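Local coordinates for protein cell divisionFtsK/SpoIIIE (Thermomonospora curvata, PDB 4NH0) that forms the ATPase component of a type VII (ESX) secretion system, which exports proteins such as EsxA and EsxB, and might serve as its translocase subunit, at residues A[259-264]-A[576-581]; A[248-253]-A[520-525]; A[981-986]-A[995-1000]; A[1038-1043]-A[1070-1075]; A[767-772]-A[802-807]. All coordinates share one frame; numbering follows the deposited sequence.

Contacts 4 and 5 are buried pairs of parallel strands in the central sheets of the third and second FtsK domains; in each, a phenylalanine stacks on a histidine that also bonds to a carboxylate. Contact 3 adjoins contact 4 through packing of Leu-985 on Val-1043 and belongs to the same sheet, but there a loop beside the nucleotide meets a strand end without hydrogen bonds. Contacts 1 and 2, at the far end of the elongated chain, are only partly buried. They touch each other and fasten residues 248-264, near the start of the modelled chain, to the helix 575-583 and to the chain after strand 518-520: contact 1 by apolar side chains, contact 2 by a backbone bridge and a tyrosine ring.

Contact 1 (A[259-264]-A[576-581])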
# COMPACT_ATOMS: atom_id res chain seq x y z
N ASN A 259 34.77 -16.10 47.89
CA ASN A 259 34.68 -17.01 46.76
C ASN A 259 33.81 -16.46 45.64
O ASN A 259 32.58 -16.46 45.74
CB ASN A 259 34.13 -18.37 47.23
CG ASN A 259 34.26 -19.44 46.17
OD1 ASN A 259 34.95 -19.26 45.16
ND2 ASN A 259 33.60 -20.57 46.39
N PRO A 260 34.45 -15.97 44.57
CA PRO A 260 33.76 -15.39 43.41
C PRO A 260 32.99 -16.42 42.61
O PRO A 260 31.96 -16.10 42.01
CB PRO A 260 34.91 -14.80 42.58
CG PRO A 260 36.07 -14.70 43.52
CD PRO A 260 35.91 -15.85 44.45
N TYR A 261 33.48 -17.66 42.59
CA TYR A 261 32.87 -18.71 41.78
C TYR A 261 31.63 -19.31 42.44
O TYR A 261 31.00 -20.21 41.88
CB TYR A 261 33.89 -19.81 41.48
CG TYR A 261 35.00 -19.37 40.56
CD1 TYR A 261 34.87 -19.48 39.18
CD2 TYR A 261 36.18 -18.84 41.06
CE1 TYR A 261 35.88 -19.08 38.33
CE2 TYR A 261 37.20 -18.44 40.22
CZ TYR A 261 37.05 -18.56 38.86
OH TYR A 261 38.06 -18.16 38.01
N ASN A 262 31.29 -18.82 43.62
CA ASN A 262 30.09 -19.28 44.32
C ASN A 262 29.30 -18.10 44.87
O ASN A 262 29.21 -17.91 46.08
CB ASN A 262 30.46 -20.24 45.45
CG ASN A 262 29.24 -20.91 46.06
OD1 ASN A 262 28.18 -20.97 45.44
ND2 ASN A 262 29.40 -21.42 47.27
N LEU A 263 28.72 -17.31 43.97
CA LEU A 263 27.92 -16.16 44.37
C LEU A 263 26.49 -16.56 44.67
O LEU A 263 25.88 -17.33 43.93
CB LEU A 263 27.95 -15.08 43.29
CG LEU A 263 29.32 -14.52 42.91
CD1 LEU A 263 29.17 -13.36 41.94
CD2 LEU A 263 30.09 -14.09 44.15
N ASP A 264 25.95 -16.03 45.76
CA ASP A 264 24.55 -16.25 46.11
C ASP A 264 23.79 -14.94 46.00
O ASP A 264 23.92 -14.07 46.85
CB ASP A 264 24.44 -16.83 47.53
CG ASP A 264 23.04 -17.34 47.84
OD1 ASP A 264 22.10 -17.06 47.07
OD2 ASP A 264 22.88 -18.02 48.87
N PHE A 576 34.65 -10.38 35.14
CA PHE A 576 33.38 -9.86 34.65
C PHE A 576 32.47 -11.00 34.18
O PHE A 576 31.33 -11.11 34.62
CB PHE A 576 33.61 -8.88 33.50
CG PHE A 576 32.36 -8.22 32.99
CD1 PHE A 576 31.63 -8.78 31.96
CD2 PHE A 576 31.91 -7.04 33.55
CE1 PHE A 576 30.49 -8.17 31.49
CE2 PHE A 576 30.77 -6.42 33.09
CZ PHE A 576 30.05 -6.99 32.06
N ASP A 577 33.01 -11.84 33.30
CA ASP A 577 32.25 -12.96 32.75
C ASP A 577 31.80 -13.93 33.83
O ASP A 577 30.67 -14.42 33.80
CB ASP A 577 33.09 -13.70 31.71
CG ASP A 577 33.44 -12.84 30.51
OD1 ASP A 577 32.61 -11.99 30.14
OD2 ASP A 577 34.54 -13.02 29.95
N VAL A 578 32.67 -14.19 34.80
CA VAL A 578 32.37 -15.11 35.89
C VAL A 578 31.19 -14.62 36.72
O VAL A 578 30.31 -15.39 37.09
CB VAL A 578 33.59 -15.32 36.80
CG1 VAL A 578 33.24 -16.24 37.96
CG2 VAL A 578 34.76 -15.89 36.01
N VAL A 579 31.18 -13.32 37.01
CA VAL A 579 30.12 -12.73 37.81
C VAL A 579 28.78 -12.75 37.07
O VAL A 579 27.81 -13.31 37.56
CB VAL A 579 30.45 -11.27 38.20
CG1 VAL A 579 29.25 -10.61 38.84
CG2 VAL A 579 31.64 -11.24 39.14
N VAL A 580 28.75 -12.14 35.89
CA VAL A 580 27.53 -12.03 35.10
C VAL A 580 26.90 -13.39 34.82
O VAL A 580 25.67 -13.54 34.85
CB VAL A 580 27.79 -11.31 33.76
CG1 VAL A 580 26.52 -11.22 32.93
CG2 VAL A 580 28.37 -9.93 34.00
N ARG A 581 27.74 -14.39 34.58
CA ARG A 581 27.29 -15.75 34.30
C ARG A 581 26.41 -16.30 35.42
O ARG A 581 25.46 -17.05 35.16
CB ARG A 581 28.50 -16.67 34.09
CG ARG A 581 28.16 -18.12 33.82
CD ARG A 581 29.42 -18.94 33.66
NE ARG A 581 30.25 -18.89 34.86
CZ ARG A 581 31.52 -19.29 34.92
NH1 ARG A 581 32.11 -19.77 33.83
NH2 ARG A 581 32.20 -19.20 36.05
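Pro-260 and Tyr-261, the middle residues of a type I beta turn from Asn-259 to Asn-262, lie beside the helical segment 576-581, with the CA atoms of Tyr-261 and Val-578 6.9 Å apart. The tyrosine ring carries most of the turn's share. Its CG is anti to the carbonyl carbon (chi1 -68°), which sends one side of the ring across the branches of Val-578: CD1 is 3.8 Å from Val-578 CG1, and CE1 is 4.1 Å from Val-578 CG2. Arg-581 reaches the same ring from a turn further along the helix. Its chain bends at chi3, and NH2 comes to 4.1 Å from Tyr-261 CD1, the guanidinium offering its edge with its plane 42° from that of the ring. Leu-263 points at the helix and lays CD1 4.1 Å from Val-579 CG1. Val-579 also packs on Leu-326, so helix 575-583 lies between this loop and helix 317-329 of the first FtsK domain. No hydrogen bond joins the two segments; Gln-582, next on the helix, instead bonds to Pro-260 O and Leu-263 N. The interface is thus apolar at its centre, and directional polar bonds are supplied by the neighbouring side-chain amide of Gln-582.

Contact 2 (A[248-253]-A[520-525]); sequences NMTLTS and AAYVSG
Tyr-522 and Thr-250 face each other in a single backbone bridge, which joins the start of the modelled chain to the loop after strand 518-520, part of the sheet of the first FtsK domain. Tyr-522 N donates to Met-249 O at 3.2 Å, nearly in line with the carbonyl bond, while the return bond from Leu-251 N to Tyr-522 O is weak. The close-packed side lies beneath this bridge. Leu-251 and Val-523 run side by side, with Leu-251 CD2 3.7 Å from Val-523 CG1, and both also rest on helix 317-329, which leads on from the predicted ATP-binding loop and whose Glu-319 receives the Val-523 amide. The other side is more open to solvent. Here the tyrosine CG stands between its own backbone N and carbonyl carbon (chi1 63°), a position that folds the ring back over the facing chain. Thr-250 CA lies over one face, and Thr-250 CG2 runs alongside the phenol end, 3.5 Å from Tyr-522 CZ. Asn-248 O approaches the ring edge at 3.3 Å from Tyr-522 CE2. Met-249 points away and is exposed. Replacing Tyr-522 by an alanine would probably expose the Thr-250 methyl and let Asn-248 move more freely. Thr-250 is at the N-cap position of helix 251-254. Backbone bonds thus fix the alignment, aliphatic groups seal the inner side, and an aromatic ring shields the outer one.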
# COMPACT_ATOMS: atom_id res chain seq x y z
N ASN A 248 46.69 -2.54 41.36
CA ASN A 248 45.26 -2.56 41.06
C ASN A 248 44.53 -3.72 41.72
O ASN A 248 44.94 -4.87 41.66
CB ASN A 248 44.99 -2.57 39.54
CG ASN A 248 45.96 -1.70 38.75
OD1 ASN A 248 46.41 -2.07 37.66
ND2 ASN A 248 46.35 -0.56 39.32
N MET A 249 43.40 -3.37 42.33
CA MET A 249 42.65 -4.28 43.18
C MET A 249 41.42 -4.80 42.46
O MET A 249 40.88 -4.15 41.57
CB MET A 249 42.26 -3.57 44.47
CG MET A 249 41.92 -4.49 45.62
SD MET A 249 43.29 -5.56 46.07
CE MET A 249 44.52 -4.35 46.55
N THR A 250 40.98 -5.99 42.84
CA THR A 250 39.78 -6.59 42.27
C THR A 250 38.54 -6.10 43.00
O THR A 250 38.57 -5.86 44.21
CB THR A 250 39.83 -8.12 42.33
OG1 THR A 250 39.98 -8.54 43.70
CG2 THR A 250 40.99 -8.65 41.52
N LEU A 251 37.44 -5.95 42.27
CA LEU A 251 36.20 -5.46 42.84
C LEU A 251 35.63 -6.45 43.86
O LEU A 251 34.95 -6.06 44.80
CB LEU A 251 35.17 -5.18 41.74
CG LEU A 251 33.80 -4.65 42.17
CD1 LEU A 251 33.96 -3.45 43.09
CD2 LEU A 251 32.97 -4.27 40.96
N THR A 252 35.93 -7.73 43.66
CA THR A 252 35.47 -8.77 44.58
C THR A 252 36.10 -8.59 45.96
O THR A 252 35.52 -9.00 46.97
CB THR A 252 35.81 -10.18 44.05
OG1 THR A 252 35.48 -11.15 45.06
CG2 THR A 252 37.28 -10.30 43.71
N SER A 253 37.27 -7.97 46.00
CA SER A 253 37.96 -7.72 47.26
C SER A 253 37.28 -6.62 48.05
O SER A 253 37.10 -6.73 49.26
CB SER A 253 39.43 -7.35 47.00
OG SER A 253 40.07 -8.35 46.22
N ALA A 520 40.84 3.28 40.48
CA ALA A 520 39.70 2.41 40.24
C ALA A 520 40.08 0.93 40.26
O ALA A 520 41.18 0.56 39.87
CB ALA A 520 39.05 2.76 38.92
N ALA A 521 39.15 0.10 40.71
CA ALA A 521 39.32 -1.34 40.67
C ALA A 521 39.00 -1.85 39.28
O ALA A 521 38.44 -1.12 38.46
CB ALA A 521 38.43 -2.01 41.70
N TYR A 522 39.35 -3.10 39.00
CA TYR A 522 39.08 -3.68 37.69
C TYR A 522 38.18 -4.90 37.79
O TYR A 522 38.08 -5.52 38.85
CB TYR A 522 40.39 -4.04 36.98
CG TYR A 522 41.22 -5.10 37.67
CD1 TYR A 522 41.04 -6.45 37.38
CD2 TYR A 522 42.18 -4.75 38.61
CE1 TYR A 522 41.80 -7.42 38.00
CE2 TYR A 522 42.94 -5.72 39.24
CZ TYR A 522 42.75 -7.05 38.93
OH TYR A 522 43.50 -8.01 39.56
N VAL A 523 37.54 -5.25 36.69
CA VAL A 523 36.65 -6.40 36.63
C VAL A 523 36.93 -7.24 35.39
O VAL A 523 36.34 -8.31 35.21
CB VAL A 523 35.17 -5.98 36.63
CG1 VAL A 523 34.78 -5.37 37.97
CG2 VAL A 523 34.90 -5.00 35.50
N SER A 524 37.83 -6.75 34.55
CA SER A 524 38.14 -7.42 33.29
C SER A 524 39.39 -8.29 33.39
O SER A 524 40.06 -8.55 32.40
CB SER A 524 38.31 -6.39 32.17
OG SER A 524 37.15 -5.60 32.02
N GLY A 525 39.70 -8.73 34.61
CA GLY A 525 40.85 -9.58 34.84
C GLY A 525 40.46 -10.88 35.52
O GLY A 525 39.29 -11.10 35.83

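Contact 3 (A[981-986]-A[995-1000])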
# COMPACT_ATOMS: atom_id res chain seq x y z
N TYR A 981 -19.45 -9.54 -56.64
CA TYR A 981 -18.50 -10.00 -57.64
C TYR A 981 -17.78 -11.27 -57.21
O TYR A 981 -17.53 -12.16 -58.02
CB TYR A 981 -17.46 -8.90 -57.93
CG TYR A 981 -17.99 -7.75 -58.76
CD1 TYR A 981 -19.17 -7.87 -59.48
CD2 TYR A 981 -17.29 -6.56 -58.84
CE1 TYR A 981 -19.65 -6.82 -60.24
CE2 TYR A 981 -17.76 -5.51 -59.60
CZ TYR A 981 -18.94 -5.64 -60.30
OH TYR A 981 -19.40 -4.59 -61.06
N SER A 982 -17.45 -11.35 -55.93
CA SER A 982 -16.74 -12.50 -55.39
C SER A 982 -17.68 -13.67 -55.15
O SER A 982 -17.24 -14.78 -54.86
CB SER A 982 -16.03 -12.13 -54.09
OG SER A 982 -15.09 -11.09 -54.30
N ARG A 983 -18.98 -13.41 -55.30
CA ARG A 983 -20.02 -14.40 -55.04
C ARG A 983 -19.84 -15.03 -53.66
O ARG A 983 -19.49 -16.20 -53.54
CB ARG A 983 -20.03 -15.47 -56.14
CG ARG A 983 -19.79 -14.91 -57.53
CD ARG A 983 -20.25 -15.87 -58.62
NE ARG A 983 -20.40 -17.24 -58.15
CZ ARG A 983 -21.43 -18.02 -58.45
NH1 ARG A 983 -22.41 -17.56 -59.23
NH2 ARG A 983 -21.50 -19.26 -57.98
N SER A 984 -20.06 -14.22 -52.63
CA SER A 984 -19.93 -14.64 -51.25
C SER A 984 -21.29 -14.69 -50.57
O SER A 984 -21.42 -15.17 -49.45
CB SER A 984 -19.01 -13.69 -50.48
OG SER A 984 -17.65 -13.85 -50.87
N LEU A 985 -22.30 -14.18 -51.26
CA LEU A 985 -23.61 -13.96 -50.66
C LEU A 985 -24.69 -14.87 -51.23
O LEU A 985 -25.88 -14.55 -51.17
CB LEU A 985 -24.03 -12.49 -50.84
CG LEU A 985 -23.57 -11.43 -49.84
CD1 LEU A 985 -22.09 -11.55 -49.49
CD2 LEU A 985 -23.85 -10.05 -50.41
N LEU A 986 -24.28 -16.01 -51.79
CA LEU A 986 -25.23 -16.96 -52.36
C LEU A 986 -26.16 -17.52 -51.29
O LEU A 986 -27.32 -17.82 -51.55
CB LEU A 986 -24.51 -18.12 -53.05
CG LEU A 986 -23.82 -17.86 -54.39
CD1 LEU A 986 -24.69 -17.01 -55.30
CD2 LEU A 986 -22.46 -17.22 -54.18
N ILE A 995 -34.34 -10.04 -56.08
CA ILE A 995 -34.81 -9.43 -57.32
C ILE A 995 -33.73 -9.49 -58.39
O ILE A 995 -33.97 -9.96 -59.50
CB ILE A 995 -35.22 -7.96 -57.10
CG1 ILE A 995 -36.50 -7.89 -56.26
CG2 ILE A 995 -35.44 -7.27 -58.43
CD1 ILE A 995 -37.67 -8.60 -56.89
N GLY A 996 -32.54 -9.02 -58.04
CA GLY A 996 -31.43 -9.02 -58.98
C GLY A 996 -30.12 -9.42 -58.33
O GLY A 996 -29.77 -8.93 -57.25
N TYR A 997 -29.39 -10.31 -58.98
CA TYR A 997 -28.09 -10.75 -58.50
C TYR A 997 -27.04 -10.55 -59.59
O TYR A 997 -27.19 -11.07 -60.69
CB TYR A 997 -28.13 -12.21 -58.05
CG TYR A 997 -26.87 -12.68 -57.36
CD1 TYR A 997 -25.86 -13.32 -58.08
CD2 TYR A 997 -26.69 -12.49 -56.00
CE1 TYR A 997 -24.71 -13.75 -57.45
CE2 TYR A 997 -25.54 -12.92 -55.37
CZ TYR A 997 -24.55 -13.55 -56.10
OH TYR A 997 -23.41 -13.98 -55.47
N ALA A 998 -25.99 -9.80 -59.27
CA ALA A 998 -24.98 -9.46 -60.26
C ALA A 998 -23.59 -9.92 -59.84
O ALA A 998 -23.12 -9.60 -58.75
CB ALA A 998 -24.97 -7.96 -60.51
N ALA A 999 -22.93 -10.68 -60.72
CA ALA A 999 -21.58 -11.15 -60.47
C ALA A 999 -20.61 -10.55 -61.48
O ALA A 999 -19.43 -10.92 -61.52
CB ALA A 999 -21.53 -12.66 -60.51
N SER A 1000 -21.11 -9.64 -62.31
CA SER A 1000 -20.30 -9.00 -63.33
C SER A 1000 -20.63 -7.51 -63.44
O SER A 1000 -21.69 -7.08 -63.02
CB SER A 1000 -20.49 -9.68 -64.68
OG SER A 1000 -21.84 -9.58 -65.11
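Arg-983 reaches across to both Tyr-997 and Ala-999, its chain lying along the end of the strand 994-998. Its CB is 3.8 Å from Tyr-997 OH; CG then passes 4.1 Å from Ala-999 CB, and CD comes to 3.9 Å from the same methyl. A bend at chi3 turns the chain there, and the guanidinium at the tip has Leu-986 CD2 over one face, toward its rim. Tyr-997 enters from the strand with its CG anti to the backbone N (chi1 -172°), which aims the ring at the loop. Its hydroxyl end meets carbon across the contact: Leu-986 crosses it at about a right angle, with CD1 3.6 Å from Tyr-997 CZ, and Arg-983 CA also comes close to OH. At the other end of the contact the Tyr-981 ring obliquely meets the backbone leading into helix 1001-1017, its CD1 3.6 Å from Ala-999 C and its CE1 3.4 Å from Ser-1000 C. No hydrogen bond crosses between the segments; the loop is tied by neighbours instead, Leu-985 N to Asp-980 and Ser-982 OG to Asp-1046. The loop links the parallel neighbouring strands 974-980 and 994-998 in the third FtsK domain. Its Ser-984 side chain lies about 5 Å from the bound ATP and magnesium and about 4 Å from that of Ser-955, which places the arrangement beside the P-loop of a P-loop NTPase fold.

Contact 4 (A[1038-1043]-A[1070-1075]); sequences AELFLV and IGLHLI
Strands 1039-1045 and 1072-1078 are parallel neighbours in the central sheet of the third FtsK domain, a P-loop NTPase fold, and pair here from Leu-1040 opposite Leu-1072 to Val-1043 opposite Ile-1075. Backbone bonds run from Leu-1042 N to His-1073 O (2.8 Å) and from Ile-1075 N to Leu-1042 O (3.0 Å); the one from His-1073 N to Leu-1040 O is weak. On one face of the sheet Phe-1041 and His-1073 leave their strands alike, each with CG anti to its carbonyl carbon (chi1 -73° and -62°), and run side by side. Their rings form an offset stack, planes 21° apart and centroids 4.4 Å apart, with His-1073 CD2 lying over the rim of the phenylalanine face. Ile-1075 CD1 continues this layer, 4.0 Å from Phe-1041 CD2 and 4.2 Å from Val-1043 CG2, and helix 954-968 covers it with Leu-958 and Ile-965. The opposite face is aliphatic, Leu-1042 CD2 lying 3.7 Å from Leu-1074 CD1. The extended chain of Glu-1039 brings OE1 to 2.9 Å from His-1073 NE2; the oxygen lies close to the imidazole plane, but the donor meets it from above the carboxylate plane. The second imidazole nitrogen, ND1, bonds to Pro-942 O. With both nitrogens bonded to oxygens and a carboxylate alongside, the buried histidine would probably favour a positive charge, its ring fixed in rotation by those two bonds and the stack.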
# COMPACT_ATOMS: atom_id res chain seq x y z
N ALA A 1038 -42.79 -2.23 -52.02
CA ALA A 1038 -41.80 -2.62 -51.03
C ALA A 1038 -40.61 -1.67 -51.01
O ALA A 1038 -40.40 -0.91 -51.95
CB ALA A 1038 -41.33 -4.04 -51.29
N GLU A 1039 -39.84 -1.72 -49.93
CA GLU A 1039 -38.60 -0.97 -49.85
C GLU A 1039 -37.48 -1.78 -50.49
O GLU A 1039 -37.56 -3.00 -50.56
CB GLU A 1039 -38.25 -0.64 -48.39
CG GLU A 1039 -39.25 0.28 -47.71
CD GLU A 1039 -38.82 0.67 -46.31
OE1 GLU A 1039 -37.81 0.13 -45.83
OE2 GLU A 1039 -39.50 1.51 -45.70
N LEU A 1040 -36.45 -1.09 -50.98
CA LEU A 1040 -35.35 -1.78 -51.65
C LEU A 1040 -34.06 -1.72 -50.85
O LEU A 1040 -33.61 -0.65 -50.46
CB LEU A 1040 -35.13 -1.19 -53.04
CG LEU A 1040 -33.96 -1.77 -53.83
CD1 LEU A 1040 -34.10 -3.28 -53.98
CD2 LEU A 1040 -33.84 -1.11 -55.19
N PHE A 1041 -33.48 -2.89 -50.61
CA PHE A 1041 -32.19 -2.97 -49.94
C PHE A 1041 -31.10 -3.38 -50.92
O PHE A 1041 -31.06 -4.52 -51.38
CB PHE A 1041 -32.25 -3.97 -48.78
CG PHE A 1041 -33.02 -3.48 -47.60
CD1 PHE A 1041 -34.39 -3.69 -47.51
CD2 PHE A 1041 -32.38 -2.82 -46.56
CE1 PHE A 1041 -35.10 -3.24 -46.41
CE2 PHE A 1041 -33.09 -2.37 -45.47
CZ PHE A 1041 -34.45 -2.58 -45.39
N LEU A 1042 -30.23 -2.43 -51.26
CA LEU A 1042 -29.13 -2.70 -52.17
C LEU A 1042 -27.91 -3.17 -51.40
O LEU A 1042 -27.21 -2.37 -50.77
CB LEU A 1042 -28.80 -1.46 -52.99
CG LEU A 1042 -27.69 -1.62 -54.03
CD1 LEU A 1042 -28.03 -2.73 -55.00
CD2 LEU A 1042 -27.46 -0.32 -54.77
N VAL A 1043 -27.66 -4.47 -51.44
CA VAL A 1043 -26.54 -5.06 -50.72
C VAL A 1043 -25.32 -5.18 -51.62
O VAL A 1043 -25.31 -5.95 -52.58
CB VAL A 1043 -26.89 -6.45 -50.16
CG1 VAL A 1043 -25.68 -7.08 -49.51
CG2 VAL A 1043 -28.04 -6.33 -49.16
N ILE A 1070 -38.12 7.99 -50.20
CA ILE A 1070 -38.40 6.81 -51.00
C ILE A 1070 -38.00 5.57 -50.21
O ILE A 1070 -37.71 5.66 -49.02
CB ILE A 1070 -37.66 6.85 -52.35
CG1 ILE A 1070 -36.15 6.91 -52.14
CG2 ILE A 1070 -38.11 8.05 -53.17
CD1 ILE A 1070 -35.36 7.15 -53.41
N GLY A 1071 -38.00 4.41 -50.86
CA GLY A 1071 -37.70 3.17 -50.17
C GLY A 1071 -36.33 2.60 -50.49
O GLY A 1071 -36.19 1.40 -50.73
N LEU A 1072 -35.32 3.45 -50.48
CA LEU A 1072 -33.97 3.04 -50.86
C LEU A 1072 -33.07 2.83 -49.65
O LEU A 1072 -33.12 3.60 -48.69
CB LEU A 1072 -33.35 4.08 -51.80
CG LEU A 1072 -31.98 3.76 -52.40
CD1 LEU A 1072 -32.03 2.44 -53.14
CD2 LEU A 1072 -31.53 4.88 -53.32
N HIS A 1073 -32.27 1.78 -49.70
CA HIS A 1073 -31.31 1.48 -48.64
C HIS A 1073 -30.00 0.97 -49.22
O HIS A 1073 -29.99 0.09 -50.08
CB HIS A 1073 -31.89 0.44 -47.67
CG HIS A 1073 -33.13 0.90 -46.97
ND1 HIS A 1073 -33.14 1.94 -46.07
CD2 HIS A 1073 -34.41 0.45 -47.03
CE1 HIS A 1073 -34.36 2.12 -45.61
NE2 HIS A 1073 -35.15 1.22 -46.17
N LEU A 1074 -28.89 1.53 -48.74
CA LEU A 1074 -27.57 1.11 -49.20
C LEU A 1074 -26.79 0.41 -48.10
O LEU A 1074 -26.54 0.98 -47.03
CB LEU A 1074 -26.78 2.31 -49.72
CG LEU A 1074 -26.69 2.47 -51.24
CD1 LEU A 1074 -25.90 1.33 -51.84
CD2 LEU A 1074 -28.08 2.54 -51.85
N ILE A 1075 -26.41 -0.83 -48.35
CA ILE A 1075 -25.60 -1.60 -47.42
C ILE A 1075 -24.30 -2.01 -48.11
O ILE A 1075 -24.29 -2.90 -48.96
CB ILE A 1075 -26.34 -2.85 -46.92
CG1 ILE A 1075 -27.74 -2.47 -46.43
CG2 ILE A 1075 -25.55 -3.53 -45.81
CD1 ILE A 1075 -28.55 -3.63 -45.93

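Contact 5 (A[767-772]-A[802-807])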
# COMPACT_ATOMS: atom_id res chain seq x y z
N ASP A 767 -17.95 -7.30 -1.17
CA ASP A 767 -17.21 -6.05 -1.28
C ASP A 767 -16.15 -6.17 -2.36
O ASP A 767 -15.21 -6.95 -2.24
CB ASP A 767 -16.55 -5.69 0.06
CG ASP A 767 -17.54 -5.11 1.05
OD1 ASP A 767 -18.18 -5.89 1.78
OD2 ASP A 767 -17.67 -3.87 1.10
N VAL A 768 -16.31 -5.39 -3.43
CA VAL A 768 -15.42 -5.48 -4.57
C VAL A 768 -14.30 -4.45 -4.48
O VAL A 768 -14.55 -3.28 -4.18
CB VAL A 768 -16.18 -5.29 -5.89
CG1 VAL A 768 -15.27 -5.51 -7.07
CG2 VAL A 768 -17.35 -6.24 -5.94
N PHE A 769 -13.07 -4.89 -4.73
CA PHE A 769 -11.91 -4.01 -4.67
C PHE A 769 -11.24 -3.90 -6.03
O PHE A 769 -10.77 -4.89 -6.59
CB PHE A 769 -10.91 -4.52 -3.63
CG PHE A 769 -11.42 -4.47 -2.23
CD1 PHE A 769 -12.18 -5.51 -1.71
CD2 PHE A 769 -11.15 -3.39 -1.41
CE1 PHE A 769 -12.65 -5.47 -0.42
CE2 PHE A 769 -11.62 -3.34 -0.11
CZ PHE A 769 -12.37 -4.39 0.38
N LEU A 770 -11.20 -2.68 -6.57
CA LEU A 770 -10.52 -2.42 -7.83
C LEU A 770 -9.11 -1.89 -7.57
O LEU A 770 -8.94 -0.78 -7.06
CB LEU A 770 -11.31 -1.43 -8.68
CG LEU A 770 -10.67 -1.01 -10.00
CD1 LEU A 770 -10.53 -2.20 -10.93
CD2 LEU A 770 -11.49 0.09 -10.66
N VAL A 771 -8.11 -2.69 -7.91
CA VAL A 771 -6.72 -2.34 -7.61
C VAL A 771 -5.97 -1.85 -8.84
O VAL A 771 -5.95 -2.52 -9.87
CB VAL A 771 -5.97 -3.54 -7.01
CG1 VAL A 771 -4.58 -3.12 -6.57
CG2 VAL A 771 -6.74 -4.12 -5.84
N VAL A 772 -5.35 -0.68 -8.71
CA VAL A 772 -4.49 -0.15 -9.76
C VAL A 772 -3.11 0.12 -9.19
O VAL A 772 -2.96 0.87 -8.23
CB VAL A 772 -5.07 1.15 -10.36
CG1 VAL A 772 -4.12 1.71 -11.41
CG2 VAL A 772 -6.44 0.89 -10.96
N HIS A 802 -14.92 -0.58 -3.63
CA HIS A 802 -13.74 0.12 -3.14
C HIS A 802 -12.69 0.26 -4.24
O HIS A 802 -12.56 -0.62 -5.09
CB HIS A 802 -13.13 -0.62 -1.95
CG HIS A 802 -14.11 -0.99 -0.88
ND1 HIS A 802 -14.17 -0.36 0.34
CD2 HIS A 802 -15.08 -1.94 -0.85
CE1 HIS A 802 -15.12 -0.89 1.07
NE2 HIS A 802 -15.69 -1.86 0.37
N VAL A 803 -11.96 1.36 -4.21
CA VAL A 803 -10.80 1.51 -5.09
C VAL A 803 -9.53 1.46 -4.26
O VAL A 803 -9.45 2.03 -3.17
CB VAL A 803 -10.85 2.82 -5.90
CG1 VAL A 803 -12.01 2.79 -6.89
CG2 VAL A 803 -10.96 4.03 -4.99
N VAL A 804 -8.53 0.74 -4.76
CA VAL A 804 -7.23 0.69 -4.13
C VAL A 804 -6.18 1.15 -5.14
O VAL A 804 -5.70 0.36 -5.95
CB VAL A 804 -6.89 -0.72 -3.61
CG1 VAL A 804 -5.53 -0.72 -2.93
CG2 VAL A 804 -7.96 -1.20 -2.66
N LEU A 805 -5.85 2.43 -5.09
CA LEU A 805 -5.00 3.04 -6.10
C LEU A 805 -3.61 3.35 -5.57
O LEU A 805 -3.45 3.77 -4.43
CB LEU A 805 -5.66 4.31 -6.63
CG LEU A 805 -7.13 4.16 -7.03
CD1 LEU A 805 -7.73 5.50 -7.39
CD2 LEU A 805 -7.26 3.18 -8.18
N SER A 806 -2.61 3.14 -6.41
CA SER A 806 -1.23 3.43 -6.04
C SER A 806 -0.51 4.19 -7.15
O SER A 806 -0.79 3.99 -8.34
CB SER A 806 -0.48 2.15 -5.71
OG SER A 806 0.90 2.41 -5.50
N SER A 807 0.41 5.06 -6.76
CA SER A 807 1.20 5.83 -7.70
C SER A 807 2.51 6.27 -7.07
O SER A 807 2.81 5.90 -5.93
CB SER A 807 0.41 7.05 -8.19
OG SER A 807 1.15 7.78 -9.15
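The Phe-769 and His-802 rings lie in an offset stack on one face of a parallel strand pair, 767-772 with 801-807, in the central sheet of the second FtsK domain, a P-loop NTPase fold. The two side chains run the same way and their planes differ by only 16°, with Phe-769 CE2 above the imidazole and 3.5 Å from His-802 CG. With CG anti to its carbonyl carbon (chi1 -49°), the histidine lays its ring against the phenylalanine and turns NE2 to Asp-767. There NE2 donates to Asp-767 OD2 at 2.9 Å, the oxygen lying in the ring plane though the carboxylate is turned 46° from it; the place of OD2, which is also paired in a salt bridge with Arg-752, is less sure. ND1 is bonded to Gly-657 O. With His-802 cut back to alanine, Gly-657 O would probably lose its mate, one face of Phe-769 its cover and Asp-767 its imidazole partner. Further along this face, Val-771 and Val-804 lie side by side under Leu-673 of helix 669-683. On the other face, Leu-805 crosses Val-772 with CD2 3.7 Å from Val-772 CG2. The backbone ladder runs through Val-804 N to Leu-770 O at 2.8 Å and ends beside Lys-669 of the ATP site, where Ser-806 N donates to Val-772 O at 2.9 Å.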